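Local coordinates for protein L-threonine 3-dehydrogenase (Clostridioides difficile, PDB 7OL1) that probably catalyses the NAD-dependent oxidation of L-threonine at its 3-hydroxyl, as a member of the NAD(P)-dependent epimerase/dehydratase family, at residues A[24-29]-A[79-84]; A[50-55]-A[88-93]; A[83-88]-A[127-132]; A[117-122]-A[131-136]. All blocks are in the same frame, centred on the assembly; numbering follows the deposited sequence.

In the fold
From the N terminus, strand 25-28 is the first element used: interaction 1 closes a loop of about 50 residues when helix 78-87 lies down against it. Interaction 2 starts inside that loop, on strand 51-55, and ends past it on the turn into strand 92-95, so the two cross. Interaction 3 sets out from the same helix 78-87, overlapping interaction 1 at Glu83 and Ile84, crosses interaction 2 at Tyr88, and reaches the end of helix 108-129. Interaction 4 begins inside the span of interaction 3, a short return from helix 108-129 to strand 132-138 that overlaps it at Cys131 and Lys132. Together they tie two neighbouring helices to one face of the parallel Rossmann sheet.

Interaction 1. Residues A[24-29]-A[79-84]; sequences KILITG and NRFFEI
The CG atoms of Leu26 and Phe81 both stand trans to their backbone nitrogens (chi1 165° and -163°), which sends the leucine out from its strand and brings the phenylalanine ring down from its helix to meet it. The two methyls of Leu26 then part company: CD2 reaches the rim of the Phe81 ring, near its plane, at 3.9 Å from CE1, while CD1 lies 3.9 Å from Ile84 CG2 one helical turn further on. Thr28 adds its methyl, CG2, which comes obliquely to the same ring, 3.6 Å from CZ; its hydroxyl oxygen is hydrogen-bonded to the backbone N of Ala97. This is the opening strand of a Rossmann fold covered by a helix, the two segments running roughly antiparallel (149°) with their axes 11.0 Å apart. Thr28 and Gly29 open the TGxxGxxG sequence that in this family typically forms the dinucleotide-binding loop. Helix 33-46 covers Ile25 and Ile27 on the other face of the strand. At the outer surface of helix 78-87, Arg80 grips Glu83 side-on, NE and NH2 both directed at OE1, with NH2 2.8 Å from that oxygen.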
loop_
_atom_site.group_PDB
_atom_site.type_symbol
_atom_site.label_atom_id
_atom_site.label_comp_id
_atom_site.label_asym_id
_atom_site.label_seq_id
_atom_site.Cartn_x
_atom_site.Cartn_y
_atom_site.Cartn_z
ATOM N N LYS A 24 -25.221 8.124 15.817
ATOM C CA LYS A 24 -24.763 9.458 15.343
ATOM C C LYS A 24 -23.572 9.294 14.388
ATOM O O LYS A 24 -22.466 8.864 14.841
ATOM C CB LYS A 24 -24.375 10.356 16.527
ATOM C CG LYS A 24 -25.389 10.425 17.665
ATOM C CD LYS A 24 -25.138 11.507 18.720
ATOM C CE LYS A 24 -25.110 12.925 18.174
ATOM N NZ LYS A 24 -26.364 13.302 17.496
ATOM N N ILE A 25 -23.769 9.741 13.145
ATOM C CA ILE A 25 -22.949 9.402 11.951
ATOM C C ILE A 25 -22.373 10.685 11.328
ATOM O O ILE A 25 -23.170 11.571 10.926
ATOM C CB ILE A 25 -23.843 8.645 10.940
ATOM C CG1 ILE A 25 -24.594 7.485 11.589
ATOM C CG2 ILE A 25 -23.069 8.183 9.719
ATOM C CD1 ILE A 25 -25.869 7.113 10.847
ATOM N N LEU A 26 -21.049 10.751 11.170
ATOM C CA LEU A 26 -20.351 11.786 10.355
ATOM C C LEU A 26 -19.991 11.154 9.013
ATOM O O LEU A 26 -19.269 10.186 9.014
ATOM C CB LEU A 26 -19.101 12.261 11.113
ATOM C CG LEU A 26 -18.061 13.061 10.327
ATOM C CD1 LEU A 26 -18.621 14.366 9.797
ATOM C CD2 LEU A 26 -16.828 13.347 11.178
ATOM N N ILE A 27 -20.467 11.719 7.916
ATOM C CA ILE A 27 -20.047 11.380 6.532
ATOM C C ILE A 27 -19.086 12.448 6.001
ATOM O O ILE A 27 -19.563 13.563 5.739
ATOM C CB ILE A 27 -21.279 11.288 5.616
ATOM C CG1 ILE A 27 -22.367 10.395 6.216
ATOM C CG2 ILE A 27 -20.853 10.830 4.230
ATOM C CD1 ILE A 27 -23.675 10.504 5.482
ATOM N N THR A 28 -17.815 12.104 5.773
ATOM C CA THR A 28 -16.882 12.911 4.937
ATOM C C THR A 28 -17.148 12.583 3.464
ATOM O O THR A 28 -17.660 11.506 3.185
ATOM C CB THR A 28 -15.429 12.695 5.357
ATOM O OG1 THR A 28 -15.037 11.510 4.680
ATOM C CG2 THR A 28 -15.224 12.557 6.857
ATOM N N GLY A 29 -16.893 13.522 2.563
ATOM C CA GLY A 29 -17.098 13.357 1.111
ATOM C C GLY A 29 -18.564 13.195 0.756
ATOM O O GLY A 29 -18.896 12.555 -0.263
ATOM N N ASN A 79 -7.074 18.554 13.081
ATOM C CA ASN A 79 -7.690 19.405 14.123
ATOM C C ASN A 79 -9.175 19.622 13.815
ATOM O O ASN A 79 -10.024 19.317 14.702
ATOM C CB ASN A 79 -6.984 20.751 14.243
ATOM C CG ASN A 79 -7.516 21.493 15.440
ATOM O OD1 ASN A 79 -8.373 22.368 15.309
ATOM N ND2 ASN A 79 -7.136 21.008 16.606
ATOM N N ARG A 80 -9.505 20.131 12.625
ATOM C CA ARG A 80 -10.913 20.540 12.345
ATOM C C ARG A 80 -11.761 19.263 12.234
ATOM O O ARG A 80 -12.898 19.259 12.752
ATOM C CB ARG A 80 -11.018 21.465 11.131
ATOM C CG ARG A 80 -12.426 21.570 10.573
ATOM C CD ARG A 80 -13.245 22.840 10.771
ATOM N NE ARG A 80 -13.546 23.018 12.169
ATOM C CZ ARG A 80 -14.699 23.454 12.696
ATOM N NH1 ARG A 80 -15.766 23.751 11.966
ATOM N NH2 ARG A 80 -14.760 23.565 14.010
ATOM N N PHE A 81 -11.213 18.209 11.623
ATOM C CA PHE A 81 -11.877 16.889 11.483
ATOM C C PHE A 81 -12.288 16.443 12.879
ATOM O O PHE A 81 -13.484 16.102 13.096
ATOM C CB PHE A 81 -10.917 15.896 10.821
ATOM C CG PHE A 81 -11.486 14.631 10.225
ATOM C CD1 PHE A 81 -12.665 14.065 10.680
ATOM C CD2 PHE A 81 -10.774 13.962 9.239
ATOM C CE1 PHE A 81 -13.145 12.899 10.117
ATOM C CE2 PHE A 81 -11.250 12.789 8.693
ATOM C CZ PHE A 81 -12.435 12.268 9.133
ATOM N N PHE A 82 -11.341 16.494 13.816
ATOM C CA PHE A 82 -11.572 16.087 15.231
ATOM C C PHE A 82 -12.639 16.988 15.862
ATOM O O PHE A 82 -13.494 16.490 16.609
ATOM C CB PHE A 82 -10.270 16.187 16.014
ATOM C CG PHE A 82 -10.362 15.852 17.478
ATOM C CD1 PHE A 82 -10.600 14.556 17.898
ATOM C CD2 PHE A 82 -10.115 16.818 18.444
ATOM C CE1 PHE A 82 -10.636 14.243 19.253
ATOM C CE2 PHE A 82 -10.144 16.502 19.792
ATOM C CZ PHE A 82 -10.420 15.216 20.198
ATOM N N GLU A 83 -12.587 18.292 15.573
ATOM C CA GLU A 83 -13.555 19.250 16.142
ATOM C C GLU A 83 -14.959 18.764 15.789
ATOM O O GLU A 83 -15.847 18.768 16.695
ATOM C CB GLU A 83 -13.262 20.681 15.670
ATOM C CG GLU A 83 -12.052 21.285 16.362
ATOM C CD GLU A 83 -11.738 22.750 16.123
ATOM O OE1 GLU A 83 -12.185 23.334 15.099
ATOM O OE2 GLU A 83 -11.034 23.303 16.985
ATOM N N ILE A 84 -15.177 18.390 14.526
ATOM C CA ILE A 84 -16.543 18.051 14.031
ATOM C C ILE A 84 -16.960 16.679 14.556
ATOM O O ILE A 84 -18.127 16.531 14.906
ATOM C CB ILE A 84 -16.636 18.194 12.515
ATOM C CG1 ILE A 84 -16.610 19.682 12.172
ATOM C CG2 ILE A 84 -17.882 17.522 11.962
ATOM C CD1 ILE A 84 -15.826 19.975 10.938
#

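Interaction 2. Residues A[50-55]-A[88-93]; sequences NVIASS and YDVDTI
Ile52 lies under the ring of Tyr88 in a CH-pi contact. CG1 of Ile52 sits 3.5 Å from the centroid of the Tyr88 ring and only 14° off the ring normal, so the methylene is centred over the face. The isoleucine is placed there by its first torsion (chi1 -61°), which sets CG1 beside the backbone N and trans to the carbonyl carbon; CG2 takes the other branch and reaches only the margin of the ring, 4.1 Å from Tyr88 CE2.

Ordinary apolar contacts continue from the same side chain. Its terminal CD1 turns back toward the root of the tyrosine, close to CB, and also lies 4.0 Å from Val90 CG1, so that one methyl touches both Tyr88 and Val90.

Polar bonds belong to the second segment and its surroundings. Thr92 OG1 donates to Asp91 OD1 over 2.9 Å, approaching from above the carboxylate plane, and the same carboxylate accepts the backbone N-H groups of Lys23 and Lys24. Tyr88 OH is bonded to Glu71.

Within the Rossmann sheet, strand 25-28 runs between strands 51-55 and 92-95. The turn from helix 78-87 into strand 92-95 thus reaches over Leu26 to Ile52, and Tyr88 extends on to Ile69 of strand 69-72.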
loop_
_atom_site.group_PDB
_atom_site.type_symbol
_atom_site.label_atom_id
_atom_site.label_comp_id
_atom_site.label_asym_id
_atom_site.label_seq_id
_atom_site.Cartn_x
_atom_site.Cartn_y
_atom_site.Cartn_z
ATOM N N ASN A 50 -29.169 13.387 13.421
ATOM C CA ASN A 50 -28.115 12.420 13.834
ATOM C C ASN A 50 -27.115 12.124 12.704
ATOM O O ASN A 50 -26.156 11.350 12.940
ATOM C CB ASN A 50 -28.757 11.116 14.274
ATOM C CG ASN A 50 -29.566 11.315 15.525
ATOM O OD1 ASN A 50 -29.109 11.946 16.465
ATOM N ND2 ASN A 50 -30.760 10.773 15.544
ATOM N N VAL A 51 -27.339 12.710 11.530
ATOM C CA VAL A 51 -26.468 12.577 10.337
ATOM C C VAL A 51 -25.910 13.957 10.003
ATOM O O VAL A 51 -26.710 14.866 9.538
ATOM C CB VAL A 51 -27.247 11.969 9.162
ATOM C CG1 VAL A 51 -26.424 11.918 7.887
ATOM C CG2 VAL A 51 -27.736 10.593 9.529
ATOM N N ILE A 52 -24.599 14.065 10.216
ATOM C CA ILE A 52 -23.734 15.220 9.852
ATOM C C ILE A 52 -23.065 14.937 8.508
ATOM O O ILE A 52 -22.055 14.198 8.489
ATOM C CB ILE A 52 -22.680 15.442 10.943
ATOM C CG1 ILE A 52 -23.337 15.761 12.282
ATOM C CG2 ILE A 52 -21.717 16.521 10.527
ATOM C CD1 ILE A 52 -23.428 14.569 13.159
ATOM N N ALA A 53 -23.585 15.525 7.439
ATOM C CA ALA A 53 -22.924 15.548 6.120
ATOM C C ALA A 53 -21.830 16.604 6.132
ATOM O O ALA A 53 -22.101 17.655 6.660
ATOM C CB ALA A 53 -23.921 15.853 5.049
ATOM N N SER A 54 -20.669 16.311 5.550
ATOM C CA SER A 54 -19.471 17.180 5.491
ATOM C C SER A 54 -18.846 17.124 4.090
ATOM O O SER A 54 -18.949 16.085 3.477
ATOM C CB SER A 54 -18.502 16.782 6.578
ATOM O OG SER A 54 -17.561 15.806 6.161
ATOM N N SER A 55 -18.215 18.202 3.619
ATOM C CA SER A 55 -17.527 18.304 2.303
ATOM C C SER A 55 -16.517 19.451 2.342
ATOM O O SER A 55 -16.661 20.288 3.199
ATOM C CB SER A 55 -18.520 18.491 1.183
ATOM O OG SER A 55 -17.877 18.474 -0.092
ATOM N N TYR A 88 -20.603 16.692 17.694
ATOM C CA TYR A 88 -21.876 15.931 17.573
ATOM C C TYR A 88 -21.761 14.564 18.270
ATOM O O TYR A 88 -22.676 13.771 18.112
ATOM C CB TYR A 88 -22.277 15.803 16.104
ATOM C CG TYR A 88 -22.465 17.100 15.359
ATOM C CD1 TYR A 88 -23.687 17.762 15.352
ATOM C CD2 TYR A 88 -21.436 17.650 14.611
ATOM C CE1 TYR A 88 -23.877 18.937 14.636
ATOM C CE2 TYR A 88 -21.609 18.825 13.890
ATOM C CZ TYR A 88 -22.832 19.472 13.900
ATOM O OH TYR A 88 -22.999 20.614 13.177
ATOM N N ASP A 89 -20.686 14.313 19.016
ATOM C CA ASP A 89 -20.410 13.019 19.696
ATOM C C ASP A 89 -20.720 11.825 18.788
ATOM O O ASP A 89 -21.596 11.041 19.167
ATOM C CB ASP A 89 -21.286 12.849 20.932
ATOM C CG ASP A 89 -21.293 14.049 21.846
ATOM O OD1 ASP A 89 -20.188 14.458 22.322
ATOM O OD2 ASP A 89 -22.409 14.557 22.062
ATOM N N VAL A 90 -20.049 11.687 17.647
ATOM C CA VAL A 90 -20.387 10.642 16.638
ATOM C C VAL A 90 -19.831 9.296 17.117
ATOM O O VAL A 90 -18.894 9.292 17.903
ATOM C CB VAL A 90 -19.868 11.021 15.246
ATOM C CG1 VAL A 90 -20.628 12.210 14.687
ATOM C CG2 VAL A 90 -18.376 11.286 15.260
ATOM N N ASP A 91 -20.473 8.198 16.731
ATOM C CA ASP A 91 -20.037 6.810 17.059
ATOM C C ASP A 91 -19.586 6.130 15.759
ATOM O O ASP A 91 -18.848 5.156 15.847
ATOM C CB ASP A 91 -21.145 6.037 17.785
ATOM C CG ASP A 91 -22.492 6.045 17.070
ATOM O OD1 ASP A 91 -22.663 5.181 16.182
ATOM O OD2 ASP A 91 -23.365 6.923 17.400
ATOM N N THR A 92 -19.962 6.692 14.607
ATOM C CA THR A 92 -19.640 6.209 13.244
ATOM C C THR A 92 -19.085 7.340 12.374
ATOM O O THR A 92 -19.722 8.394 12.302
ATOM C CB THR A 92 -20.913 5.665 12.600
ATOM O OG1 THR A 92 -21.419 4.778 13.592
ATOM C CG2 THR A 92 -20.679 4.987 11.271
ATOM N N ILE A 93 -17.975 7.094 11.680
ATOM C CA ILE A 93 -17.445 7.972 10.599
ATOM C C ILE A 93 -17.462 7.158 9.301
ATOM O O ILE A 93 -16.818 6.129 9.251
ATOM C CB ILE A 93 -16.038 8.478 10.975
ATOM C CG1 ILE A 93 -16.016 9.107 12.372
ATOM C CG2 ILE A 93 -15.491 9.442 9.930
ATOM C CD1 ILE A 93 -14.698 9.743 12.748
#

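Interaction 3. Residues A[83-88]-A[127-132]; sequences EIAKKY and KELDCK
Ala85 and Lys86 receive Leu129 where two helices lie side by side on one face of the Rossmann sheet: helix 78-87, which leads into strand 92-95, and helix 108-129, which leads into strand 132-138. Along the first segment, Glu83 serves the helix itself, its carbonyl oxygen accepting the backbone N-H of Lys87 (2.9 Å). Ile84 packs on Leu73. Ala85 then points across the groove, its CB 3.7 Å from Leu129 CD1; the same residue also rests on Ile125 of helix 108-129 and on Val90.

Lys86 follows on the solvent side. Its chain is bent at several torsions and passes obliquely over the leucine, with CD 3.8 Å from Leu129 CD2 and slightly farther from CD1, so the aliphatic part of the lysine covers both methyls. Its ammonium group is not engaged with Glu128: NZ stays 7.0 Å from OE2, a distance at which the opposite charges could at most attract weakly. Leu129 is the last residue of its helix, and its first torsion (chi1 -62°) sets CG beside the backbone N, directing both methyls at helix 78-87; Asp130 then leaves helical geometry with a positive phi, and Phe82 packs against the leucine as well.

At the end of the segment, Lys87 NZ forms a salt bridge with Glu71, and Lys87 CG lies 3.6 Å above the plane of the Tyr88 ring, offset toward its rim.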
loop_
_atom_site.group_PDB
_atom_site.type_symbol
_atom_site.label_atom_id
_atom_site.label_comp_id
_atom_site.label_asym_id
_atom_site.label_seq_id
_atom_site.Cartn_x
_atom_site.Cartn_y
_atom_site.Cartn_z
ATOM N N GLU A 83 -12.587 18.292 15.573
ATOM C CA GLU A 83 -13.555 19.250 16.142
ATOM C C GLU A 83 -14.959 18.764 15.789
ATOM O O GLU A 83 -15.847 18.768 16.695
ATOM C CB GLU A 83 -13.262 20.681 15.670
ATOM C CG GLU A 83 -12.052 21.285 16.362
ATOM C CD GLU A 83 -11.738 22.750 16.123
ATOM O OE1 GLU A 83 -12.185 23.334 15.099
ATOM O OE2 GLU A 83 -11.034 23.303 16.985
ATOM N N ILE A 84 -15.177 18.390 14.526
ATOM C CA ILE A 84 -16.543 18.051 14.031
ATOM C C ILE A 84 -16.960 16.679 14.556
ATOM O O ILE A 84 -18.127 16.531 14.906
ATOM C CB ILE A 84 -16.636 18.194 12.515
ATOM C CG1 ILE A 84 -16.610 19.682 12.172
ATOM C CG2 ILE A 84 -17.882 17.522 11.962
ATOM C CD1 ILE A 84 -15.826 19.975 10.938
ATOM N N ALA A 85 -16.035 15.748 14.730
ATOM C CA ALA A 85 -16.344 14.474 15.412
ATOM C C ALA A 85 -16.861 14.765 16.820
ATOM O O ALA A 85 -17.907 14.198 17.159
ATOM C CB ALA A 85 -15.143 13.560 15.458
ATOM N N LYS A 86 -16.166 15.602 17.604
ATOM C CA LYS A 86 -16.514 15.877 19.033
ATOM C C LYS A 86 -17.816 16.683 19.153
ATOM O O LYS A 86 -18.597 16.408 20.115
ATOM C CB LYS A 86 -15.394 16.634 19.732
ATOM C CG LYS A 86 -14.062 15.904 19.774
ATOM C CD LYS A 86 -14.122 14.672 20.629
ATOM C CE LYS A 86 -13.746 14.916 22.067
ATOM N NZ LYS A 86 -14.670 14.173 22.944
ATOM N N LYS A 87 -18.059 17.599 18.212
ATOM C CA LYS A 87 -19.172 18.580 18.289
ATOM C C LYS A 87 -20.522 17.870 18.306
ATOM O O LYS A 87 -21.496 18.439 18.862
ATOM C CB LYS A 87 -19.095 19.563 17.124
ATOM C CG LYS A 87 -20.340 20.405 16.858
ATOM C CD LYS A 87 -19.944 21.518 15.885
ATOM C CE LYS A 87 -21.022 22.510 15.494
ATOM N NZ LYS A 87 -20.499 23.471 14.489
ATOM N N TYR A 88 -20.603 16.692 17.694
ATOM C CA TYR A 88 -21.876 15.931 17.573
ATOM C C TYR A 88 -21.761 14.564 18.270
ATOM O O TYR A 88 -22.676 13.771 18.112
ATOM C CB TYR A 88 -22.277 15.803 16.104
ATOM C CG TYR A 88 -22.465 17.100 15.359
ATOM C CD1 TYR A 88 -23.687 17.762 15.352
ATOM C CD2 TYR A 88 -21.436 17.650 14.611
ATOM C CE1 TYR A 88 -23.877 18.937 14.636
ATOM C CE2 TYR A 88 -21.609 18.825 13.890
ATOM C CZ TYR A 88 -22.832 19.472 13.900
ATOM O OH TYR A 88 -22.999 20.614 13.177
ATOM N N LYS A 127 -9.398 5.956 16.429
ATOM C CA LYS A 127 -8.556 5.372 17.507
ATOM C C LYS A 127 -8.867 6.085 18.828
ATOM O O LYS A 127 -8.940 5.395 19.845
ATOM C CB LYS A 127 -7.065 5.487 17.168
ATOM C CG LYS A 127 -6.115 4.811 18.151
ATOM C CD LYS A 127 -4.640 5.106 17.917
ATOM C CE LYS A 127 -3.790 4.790 19.131
ATOM N NZ LYS A 127 -2.333 4.836 18.859
ATOM N N GLU A 128 -9.018 7.414 18.809
ATOM C CA GLU A 128 -9.094 8.247 20.037
ATOM C C GLU A 128 -10.514 8.186 20.599
ATOM O O GLU A 128 -10.633 8.197 21.813
ATOM C CB GLU A 128 -8.673 9.696 19.781
ATOM C CG GLU A 128 -8.308 10.456 21.052
ATOM C CD GLU A 128 -7.726 11.851 20.851
ATOM O OE1 GLU A 128 -7.057 12.108 19.802
ATOM O OE2 GLU A 128 -7.942 12.690 21.747
ATOM N N LEU A 129 -11.532 8.102 19.749
ATOM C CA LEU A 129 -12.963 8.223 20.137
ATOM C C LEU A 129 -13.694 6.874 20.194
ATOM O O LEU A 129 -14.884 6.907 20.515
ATOM C CB LEU A 129 -13.664 9.100 19.100
ATOM C CG LEU A 129 -13.142 10.530 18.979
ATOM C CD1 LEU A 129 -14.190 11.403 18.299
ATOM C CD2 LEU A 129 -12.741 11.095 20.339
ATOM N N ASP A 130 -13.073 5.752 19.822
ATOM C CA ASP A 130 -13.789 4.452 19.703
ATOM C C ASP A 130 -14.911 4.552 18.665
ATOM O O ASP A 130 -16.026 4.085 18.927
ATOM C CB ASP A 130 -14.365 4.004 21.047
ATOM C CG ASP A 130 -13.702 2.740 21.538
ATOM O OD1 ASP A 130 -12.593 2.854 22.116
ATOM O OD2 ASP A 130 -14.277 1.659 21.289
ATOM N N CYS A 131 -14.630 5.128 17.513
ATOM C CA CYS A 131 -15.601 5.170 16.398
ATOM C C CYS A 131 -15.499 3.903 15.578
ATOM O O CYS A 131 -14.416 3.272 15.554
ATOM C CB CYS A 131 -15.345 6.301 15.420
ATOM S SG CYS A 131 -15.773 7.882 16.159
ATOM N N LYS A 132 -16.632 3.593 14.974
ATOM C CA LYS A 132 -16.784 2.754 13.783
ATOM C C LYS A 132 -16.229 3.586 12.637
ATOM O O LYS A 132 -16.583 4.770 12.551
ATOM C CB LYS A 132 -18.259 2.371 13.623
ATOM C CG LYS A 132 -18.800 1.526 14.772
ATOM C CD LYS A 132 -20.160 0.934 14.496
ATOM C CE LYS A 132 -21.269 1.671 15.209
ATOM N NZ LYS A 132 -21.345 1.277 16.636
#

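Interaction 4. Residues A[117-122]-A[131-136]; sequences NGLING and CKFFTP
Gly118 O accepts the backbone N-H of Gly122 (3.1 Å) and, more weakly, that of Asn121, and this turn of helix 108-129 carries Leu119 and Gly122 toward Phe133 and Thr135. Helix and strand form the second half of a beta-alpha-beta crossover of the Rossmann fold: helix 108-129 packs on the sheet and returns the chain to strand 132-138, beside strand 92-95.

Phe133 is the main bridge. Its CG is trans to the backbone N (chi1 -164°), which carries the ring off the strand toward the helix. Gly122 has no side chain, so the ring comes close to its backbone, with CZ 3.9 Å from Gly122 CA and CE1 3.4 Å from Gly122 O; the carbonyl oxygen meets the ring obliquely. At the edge of the same ring, close to its plane, Leu119 CD1 lies 3.6 Å from Phe133 CE2. Leu123 and Ala126 of the same helix and Ile93 of strand 92-95 also line it.

Outward from the sheet, Ile120 packs on Leu109 of the second subunit, bringing this helix to the dimer contact. Thr135 completes the meeting with Leu119: the two side chains cross at about a right angle, and Leu119 CD1 stands 3.9 Å from Thr135 CG2.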
loop_
_atom_site.group_PDB
_atom_site.type_symbol
_atom_site.label_atom_id
_atom_site.label_comp_id
_atom_site.label_asym_id
_atom_site.label_seq_id
_atom_site.Cartn_x
_atom_site.Cartn_y
_atom_site.Cartn_z
ATOM N N ASN A 117 -3.671 11.334 3.692
ATOM C CA ASN A 117 -3.640 12.177 4.912
ATOM C C ASN A 117 -5.079 12.282 5.418
ATOM O O ASN A 117 -5.302 12.233 6.676
ATOM C CB ASN A 117 -2.924 13.508 4.694
ATOM C CG ASN A 117 -1.472 13.280 4.313
ATOM O OD1 ASN A 117 -0.741 12.465 4.909
ATOM N ND2 ASN A 117 -1.049 13.995 3.289
ATOM N N GLY A 118 -6.045 12.371 4.508
ATOM C CA GLY A 118 -7.455 12.369 4.957
ATOM C C GLY A 118 -7.728 11.120 5.784
ATOM O O GLY A 118 -8.239 11.246 6.902
ATOM N N LEU A 119 -7.305 9.958 5.271
ATOM C CA LEU A 119 -7.600 8.629 5.850
ATOM C C LEU A 119 -6.877 8.506 7.183
ATOM O O LEU A 119 -7.535 8.188 8.201
ATOM C CB LEU A 119 -7.140 7.540 4.883
ATOM C CG LEU A 119 -7.317 6.107 5.378
ATOM C CD1 LEU A 119 -8.736 5.886 5.853
ATOM C CD2 LEU A 119 -6.970 5.096 4.291
ATOM N N ILE A 120 -5.568 8.720 7.193
ATOM C CA ILE A 120 -4.777 8.548 8.451
ATOM C C ILE A 120 -5.337 9.488 9.524
ATOM O O ILE A 120 -5.313 9.131 10.697
ATOM C CB ILE A 120 -3.266 8.731 8.204
ATOM C CG1 ILE A 120 -2.443 8.416 9.446
ATOM C CG2 ILE A 120 -2.931 10.103 7.673
ATOM C CD1 ILE A 120 -1.479 7.292 9.187
ATOM N N ASN A 121 -5.885 10.636 9.135
ATOM C CA ASN A 121 -6.422 11.612 10.106
ATOM C C ASN A 121 -7.649 10.960 10.732
ATOM O O ASN A 121 -7.736 10.863 11.972
ATOM C CB ASN A 121 -6.704 12.964 9.441
ATOM C CG ASN A 121 -5.473 13.827 9.185
ATOM O OD1 ASN A 121 -4.366 13.588 9.703
ATOM N ND2 ASN A 121 -5.669 14.842 8.355
ATOM N N GLY A 122 -8.571 10.518 9.886
ATOM C CA GLY A 122 -9.796 9.827 10.327
ATOM C C GLY A 122 -9.487 8.615 11.196
ATOM O O GLY A 122 -10.272 8.331 12.113
ATOM N N CYS A 131 -14.630 5.128 17.513
ATOM C CA CYS A 131 -15.601 5.170 16.398
ATOM C C CYS A 131 -15.499 3.903 15.578
ATOM O O CYS A 131 -14.416 3.272 15.554
ATOM C CB CYS A 131 -15.345 6.301 15.420
ATOM S SG CYS A 131 -15.773 7.882 16.159
ATOM N N LYS A 132 -16.632 3.593 14.974
ATOM C CA LYS A 132 -16.784 2.754 13.783
ATOM C C LYS A 132 -16.229 3.586 12.637
ATOM O O LYS A 132 -16.583 4.770 12.551
ATOM C CB LYS A 132 -18.259 2.371 13.623
ATOM C CG LYS A 132 -18.800 1.526 14.772
ATOM C CD LYS A 132 -20.160 0.934 14.496
ATOM C CE LYS A 132 -21.269 1.671 15.209
ATOM N NZ LYS A 132 -21.345 1.277 16.636
ATOM N N PHE A 133 -15.388 2.981 11.811
ATOM C CA PHE A 133 -14.686 3.667 10.711
ATOM C C PHE A 133 -14.833 2.850 9.417
ATOM O O PHE A 133 -14.160 1.818 9.211
ATOM C CB PHE A 133 -13.239 3.967 11.125
ATOM C CG PHE A 133 -12.619 4.996 10.214
ATOM C CD1 PHE A 133 -12.780 6.345 10.456
ATOM C CD2 PHE A 133 -11.964 4.619 9.053
ATOM C CE1 PHE A 133 -12.245 7.285 9.595
ATOM C CE2 PHE A 133 -11.448 5.564 8.184
ATOM C CZ PHE A 133 -11.597 6.899 8.454
ATOM N N PHE A 134 -15.697 3.332 8.539
ATOM C CA PHE A 134 -15.928 2.772 7.198
ATOM C C PHE A 134 -15.199 3.606 6.139
ATOM O O PHE A 134 -15.517 4.748 6.000
ATOM C CB PHE A 134 -17.417 2.730 6.905
ATOM C CG PHE A 134 -17.744 2.058 5.602
ATOM C CD1 PHE A 134 -17.681 2.769 4.412
ATOM C CD2 PHE A 134 -18.073 0.720 5.567
ATOM C CE1 PHE A 134 -17.979 2.162 3.209
ATOM C CE2 PHE A 134 -18.366 0.109 4.364
ATOM C CZ PHE A 134 -18.326 0.832 3.193
ATOM N N THR A 135 -14.297 2.980 5.387
ATOM C CA THR A 135 -13.630 3.509 4.185
ATOM C C THR A 135 -13.987 2.646 2.981
ATOM O O THR A 135 -13.745 1.454 2.973
ATOM C CB THR A 135 -12.113 3.398 4.319
ATOM O OG1 THR A 135 -11.781 3.477 5.709
ATOM C CG2 THR A 135 -11.398 4.410 3.453
ATOM N N PRO A 136 -14.530 3.216 1.900
ATOM C CA PRO A 136 -14.728 2.473 0.674
ATOM C C PRO A 136 -13.396 2.332 -0.058
ATOM O O PRO A 136 -12.593 3.191 0.095
ATOM C CB PRO A 136 -15.679 3.343 -0.141
ATOM C CG PRO A 136 -15.426 4.751 0.344
ATOM C CD PRO A 136 -14.944 4.622 1.777
#